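Local coordinates for protein 2-keto acid:ferredoxin oxidoreductase subunit alpha (Pyrococcus furiosus, PDB 1YD7) that probably catalyses, as part of a heterotetramer, the ferredoxin-dependent oxidation of 2-oxoglutarate with CoA to succinyl-CoA and carbon dioxide, at residues A[23-36]-A[160-172]. Numbering follows the deposited sequence.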
loop_
_atom_site.group_PDB
_atom_site.type_symbol
_atom_site.label_atom_id
_atom_site.label_comp_id
_atom_site.label_asym_id
_atom_site.label_seq_id
_atom_site.Cartn_x
_atom_site.Cartn_y
_atom_site.Cartn_z
ATOM N N ILE A 23 -11.267 -5.724 11.763
ATOM C CA ILE A 23 -10.704 -4.489 11.206
ATOM C C ILE A 23 -11.318 -4.199 9.879
ATOM O O ILE A 23 -11.930 -5.069 9.293
ATOM C CB ILE A 23 -9.162 -4.555 11.055
ATOM C CG1 ILE A 23 -8.744 -5.685 10.115
ATOM C CG2 ILE A 23 -8.500 -4.764 12.403
ATOM C CD1 ILE A 23 -7.268 -5.752 9.886
ATOM N N GLN A 24 -11.157 -2.963 9.416
ATOM C CA GLN A 24 -11.678 -2.570 8.121
ATOM C C GLN A 24 -10.615 -2.752 7.033
ATOM O O GLN A 24 -9.444 -2.996 7.342
ATOM C CB GLN A 24 -12.171 -1.129 8.166
ATOM C CG GLN A 24 -13.454 -0.964 9.009
ATOM C CD GLN A 24 -13.914 0.457 9.082
ATOM O OE1 GLN A 24 -13.239 1.303 9.649
ATOM N NE2 GLN A 24 -15.058 0.736 8.487
ATOM N N GLY A 25 -11.058 -2.669 5.775
ATOM C CA GLY A 25 -10.238 -2.954 4.624
ATOM C C GLY A 25 -9.006 -2.049 4.534
ATOM O O GLY A 25 -7.914 -2.542 4.249
ATOM N N ASP A 26 -9.181 -0.750 4.788
ATOM C CA ASP A 26 -8.075 0.205 4.780
ATOM C C ASP A 26 -6.991 -0.101 5.814
ATOM O O ASP A 26 -5.786 0.039 5.534
ATOM C CB ASP A 26 -8.589 1.627 4.977
ATOM C CG ASP A 26 -9.235 2.173 3.745
ATOM O OD1 ASP A 26 -8.881 1.690 2.646
ATOM O OD2 ASP A 26 -10.109 3.067 3.868
ATOM N N GLU A 27 -7.434 -0.516 6.999
ATOM C CA GLU A 27 -6.565 -0.902 8.104
ATOM C C GLU A 27 -5.823 -2.166 7.789
ATOM O O GLU A 27 -4.702 -2.345 8.229
ATOM C CB GLU A 27 -7.404 -1.111 9.375
ATOM C CG GLU A 27 -6.613 -1.571 10.617
ATOM C CD GLU A 27 -5.696 -0.487 11.215
ATOM O OE1 GLU A 27 -5.858 0.727 10.910
ATOM O OE2 GLU A 27 -4.842 -0.865 12.047
ATOM N N ALA A 28 -6.464 -3.069 7.063
ATOM C CA ALA A 28 -5.823 -4.278 6.590
ATOM C C ALA A 28 -4.710 -3.952 5.582
ATOM O O ALA A 28 -3.629 -4.510 5.671
ATOM C CB ALA A 28 -6.842 -5.208 5.953
ATOM N N ILE A 29 -5.002 -3.070 4.632
ATOM C CA ILE A 29 -3.987 -2.548 3.699
ATOM C C ILE A 29 -2.760 -1.971 4.437
ATOM O O ILE A 29 -1.639 -2.427 4.226
ATOM C CB ILE A 29 -4.604 -1.506 2.727
ATOM C CG1 ILE A 29 -5.659 -2.168 1.852
ATOM C CG2 ILE A 29 -3.539 -0.864 1.868
ATOM C CD1 ILE A 29 -6.389 -1.203 0.894
ATOM N N ALA A 30 -2.986 -1.048 5.361
ATOM C CA ALA A 30 -1.912 -0.458 6.161
ATOM C C ALA A 30 -1.071 -1.460 6.961
ATOM O O ALA A 30 0.162 -1.406 6.967
ATOM C CB ALA A 30 -2.496 0.597 7.105
ATOM N N ARG A 31 -1.736 -2.366 7.670
ATOM C CA ARG A 31 -1.027 -3.381 8.428
ATOM C C ARG A 31 -0.191 -4.305 7.545
ATOM O O ARG A 31 0.931 -4.668 7.911
ATOM C CB ARG A 31 -1.997 -4.221 9.247
ATOM C CG ARG A 31 -2.633 -3.458 10.354
ATOM C CD ARG A 31 -3.352 -4.389 11.362
ATOM N NE ARG A 31 -4.196 -3.606 12.278
ATOM C CZ ARG A 31 -4.726 -4.065 13.417
ATOM N NH1 ARG A 31 -4.468 -5.288 13.866
ATOM N NH2 ARG A 31 -5.494 -3.268 14.139
ATOM N N ALA A 32 -0.769 -4.719 6.422
ATOM C CA ALA A 32 -0.075 -5.558 5.446
ATOM C C ALA A 32 1.158 -4.852 4.857
ATOM O O ALA A 32 2.230 -5.443 4.758
ATOM C CB ALA A 32 -1.024 -5.952 4.325
ATOM N N ALA A 33 0.975 -3.598 4.457
ATOM C CA ALA A 33 2.045 -2.805 3.869
ATOM C C ALA A 33 3.223 -2.734 4.829
ATOM O O ALA A 33 4.334 -3.073 4.468
ATOM C CB ALA A 33 1.536 -1.434 3.496
ATOM N N ILE A 34 2.941 -2.401 6.085
ATOM C CA ILE A 34 3.951 -2.334 7.126
ATOM C C ILE A 34 4.593 -3.666 7.455
ATOM O O ILE A 34 5.818 -3.747 7.639
ATOM C CB ILE A 34 3.365 -1.671 8.379
ATOM C CG1 ILE A 34 3.172 -0.180 8.079
ATOM C CG2 ILE A 34 4.247 -1.886 9.564
ATOM C CD1 ILE A 34 2.587 0.611 9.165
ATOM N N LEU A 35 3.794 -4.718 7.555
ATOM C CA LEU A 35 4.358 -6.046 7.793
ATOM C C LEU A 35 5.225 -6.478 6.609
ATOM O O LEU A 35 6.182 -7.222 6.794
ATOM C CB LEU A 35 3.262 -7.105 8.078
ATOM C CG LEU A 35 2.668 -7.084 9.502
ATOM C CD1 LEU A 35 1.274 -7.711 9.499
ATOM C CD2 LEU A 35 3.582 -7.797 10.515
ATOM N N ALA A 36 4.867 -6.033 5.407
ATOM C CA ALA A 36 5.628 -6.363 4.199
ATOM C C ALA A 36 6.951 -5.579 4.069
ATOM O O ALA A 36 7.769 -5.914 3.223
ATOM C CB ALA A 36 4.787 -6.132 2.962
ATOM N N VAL A 160 -11.999 -7.924 3.070
ATOM C CA VAL A 160 -10.977 -7.442 4.001
ATOM C C VAL A 160 -9.803 -8.407 4.052
ATOM O O VAL A 160 -8.658 -7.964 4.083
ATOM C CB VAL A 160 -11.534 -7.203 5.425
ATOM C CG1 VAL A 160 -10.454 -6.797 6.393
ATOM C CG2 VAL A 160 -12.632 -6.132 5.426
ATOM N N GLN A 161 -10.083 -9.711 4.082
ATOM C CA GLN A 161 -9.033 -10.743 4.005
ATOM C C GLN A 161 -8.161 -10.553 2.743
ATOM O O GLN A 161 -6.938 -10.617 2.815
ATOM C CB GLN A 161 -9.644 -12.132 3.982
ATOM C CG GLN A 161 -8.631 -13.295 3.937
ATOM C CD GLN A 161 -7.820 -13.383 5.191
ATOM O OE1 GLN A 161 -8.372 -13.497 6.281
ATOM N NE2 GLN A 161 -6.491 -13.341 5.055
ATOM N N GLU A 162 -8.808 -10.300 1.610
ATOM C CA GLU A 162 -8.115 -10.039 0.350
ATOM C C GLU A 162 -7.359 -8.708 0.323
ATOM O O GLU A 162 -6.302 -8.633 -0.275
ATOM C CB GLU A 162 -9.092 -10.099 -0.812
ATOM C CG GLU A 162 -9.522 -11.515 -1.107
ATOM C CD GLU A 162 -10.402 -11.619 -2.330
ATOM O OE1 GLU A 162 -10.925 -10.584 -2.788
ATOM O OE2 GLU A 162 -10.541 -12.752 -2.843
ATOM N N ALA A 163 -7.905 -7.667 0.952
ATOM C CA ALA A 163 -7.167 -6.425 1.152
ATOM C C ALA A 163 -5.835 -6.681 1.881
ATOM O O ALA A 163 -4.782 -6.197 1.452
ATOM C CB ALA A 163 -7.987 -5.398 1.886
ATOM N N PHE A 164 -5.873 -7.498 2.926
ATOM C CA PHE A 164 -4.663 -7.896 3.577
ATOM C C PHE A 164 -3.710 -8.672 2.651
ATOM O O PHE A 164 -2.591 -8.203 2.407
ATOM C CB PHE A 164 -4.922 -8.707 4.821
ATOM C CG PHE A 164 -3.685 -8.940 5.637
ATOM C CD1 PHE A 164 -3.215 -7.954 6.487
ATOM C CD2 PHE A 164 -2.959 -10.119 5.518
ATOM C CE1 PHE A 164 -2.054 -8.145 7.225
ATOM C CE2 PHE A 164 -1.770 -10.309 6.233
ATOM C CZ PHE A 164 -1.338 -9.317 7.090
ATOM N N ASP A 165 -4.164 -9.835 2.162
ATOM C CA ASP A 165 -3.337 -10.783 1.432
ATOM C C ASP A 165 -2.844 -10.216 0.091
ATOM O O ASP A 165 -1.735 -10.486 -0.305
ATOM C CB ASP A 165 -4.097 -12.090 1.131
ATOM C CG ASP A 165 -4.434 -12.907 2.377
ATOM O OD1 ASP A 165 -3.670 -12.925 3.363
ATOM O OD2 ASP A 165 -5.485 -13.580 2.345
ATOM N N PHE A 166 -3.702 -9.493 -0.616
ATOM C CA PHE A 166 -3.349 -8.908 -1.865
ATOM C C PHE A 166 -2.341 -7.760 -1.681
ATOM O O PHE A 166 -1.562 -7.471 -2.608
ATOM C CB PHE A 166 -4.574 -8.391 -2.624
ATOM C CG PHE A 166 -5.493 -9.473 -3.191
ATOM C CD1 PHE A 166 -5.497 -10.772 -2.717
ATOM C CD2 PHE A 166 -6.400 -9.146 -4.172
ATOM C CE1 PHE A 166 -6.383 -11.717 -3.237
ATOM C CE2 PHE A 166 -7.275 -10.090 -4.688
ATOM C CZ PHE A 166 -7.259 -11.375 -4.214
ATOM N N THR A 167 -2.377 -7.081 -0.526
ATOM C CA THR A 167 -1.415 -6.011 -0.259
ATOM C C THR A 167 0.004 -6.624 -0.094
ATOM O O THR A 167 0.957 -6.144 -0.704
ATOM C CB THR A 167 -1.842 -5.110 0.934
ATOM O OG1 THR A 167 -2.996 -4.349 0.543
ATOM C CG2 THR A 167 -0.731 -4.130 1.315
ATOM N N ILE A 168 0.115 -7.697 0.686
ATOM C CA ILE A 168 1.367 -8.414 0.812
ATOM C C ILE A 168 1.847 -8.962 -0.534
ATOM O O ILE A 168 3.042 -8.850 -0.872
ATOM C CB ILE A 168 1.273 -9.524 1.866
ATOM C CG1 ILE A 168 1.262 -8.897 3.260
ATOM C CG2 ILE A 168 2.451 -10.495 1.744
ATOM C CD1 ILE A 168 0.840 -9.835 4.304
ATOM N N ARG A 169 0.926 -9.540 -1.305
ATOM C CA ARG A 169 1.265 -10.058 -2.601
ATOM C C ARG A 169 1.732 -8.938 -3.530
ATOM O O ARG A 169 2.639 -9.160 -4.325
ATOM C CB ARG A 169 0.106 -10.869 -3.189
ATOM C CG ARG A 169 0.366 -11.437 -4.585
ATOM C CD ARG A 169 -0.314 -12.806 -4.820
ATOM N NE ARG A 169 -1.743 -12.833 -4.489
ATOM C CZ ARG A 169 -2.301 -13.554 -3.503
ATOM N NH1 ARG A 169 -3.611 -13.483 -3.328
ATOM N NH2 ARG A 169 -1.588 -14.330 -2.676
ATOM N N ALA A 170 1.145 -7.738 -3.423
ATOM C CA ALA A 170 1.520 -6.637 -4.296
ATOM C C ALA A 170 2.962 -6.174 -4.041
ATOM O O ALA A 170 3.656 -5.856 -4.980
ATOM C CB ALA A 170 0.576 -5.477 -4.152
ATOM N N PHE A 171 3.382 -6.113 -2.777
ATOM C CA PHE A 171 4.761 -5.778 -2.459
ATOM C C PHE A 171 5.678 -6.889 -2.983
ATOM O O PHE A 171 6.678 -6.590 -3.651
ATOM C CB PHE A 171 4.975 -5.524 -0.959
ATOM C CG PHE A 171 4.544 -4.165 -0.523
ATOM C CD1 PHE A 171 3.302 -3.967 0.086
ATOM C CD2 PHE A 171 5.351 -3.078 -0.751
ATOM C CE1 PHE A 171 2.871 -2.710 0.431
ATOM C CE2 PHE A 171 4.944 -1.811 -0.378
ATOM C CZ PHE A 171 3.689 -1.623 0.223
ATOM N N ASN A 172 5.322 -8.148 -2.727
ATOM C CA ASN A 172 6.126 -9.271 -3.222
ATOM C C ASN A 172 6.282 -9.262 -4.721
ATOM O O ASN A 172 7.380 -9.492 -5.189
ATOM C CB ASN A 172 5.618 -10.630 -2.759
ATOM C CG ASN A 172 5.884 -10.853 -1.332
ATOM O OD1 ASN A 172 6.666 -10.116 -0.759
ATOM N ND2 ASN A 172 5.225 -11.854 -0.717
#
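Ala-32 meets Phe-164 and Thr-167 where helices 25-36 and 160-172 lie side by side against the parallel sheet of a thiamine diphosphate-binding-type alpha/beta domain, a worked example of small residues letting two helices come close. The axes approach to 7.7 Å and cross at -27°. Packing is tightest at Ala-32, whose CB sits 3.3 Å from Phe-164 O and also rests over one face of the Phe-164 ring in a CH-pi contact, 4.1 Å from its centroid. That ring reaches the neighbouring helix because its CG stands anti to the backbone N (chi1 -171°); Leu-35 CD1 meets its edge at CZ. Toward the N-termini, Val-160 CG2 rests on Gly-25 N and Ala-163 CB on Gly-25 O, while at the other end Phe-171 brings CE1 to 3.6 Å from Ala-33 CB. No hydrogen bond joins the helices. The looser side runs along partly exposed Gln-161 and Asp-165, where NE2 bonds OD2; buried Arg-31 grips OE2 of partly exposed Glu-27 through NE and NH2, Asp-21 takes the arginine's NH1, and Tyr-59 OH bonds the same Glu-27 oxygen. A valine in place of Thr-167 would probably leave Ala-163 O only that residue's backbone N-H as donor within the helix, and press a methyl against it. Thr-167 CG2 lies 3.5 Å from Ile-29 O, and OG1 also touches Ile-29 CG1 while donating to Ala-163 O at 2.7 Å.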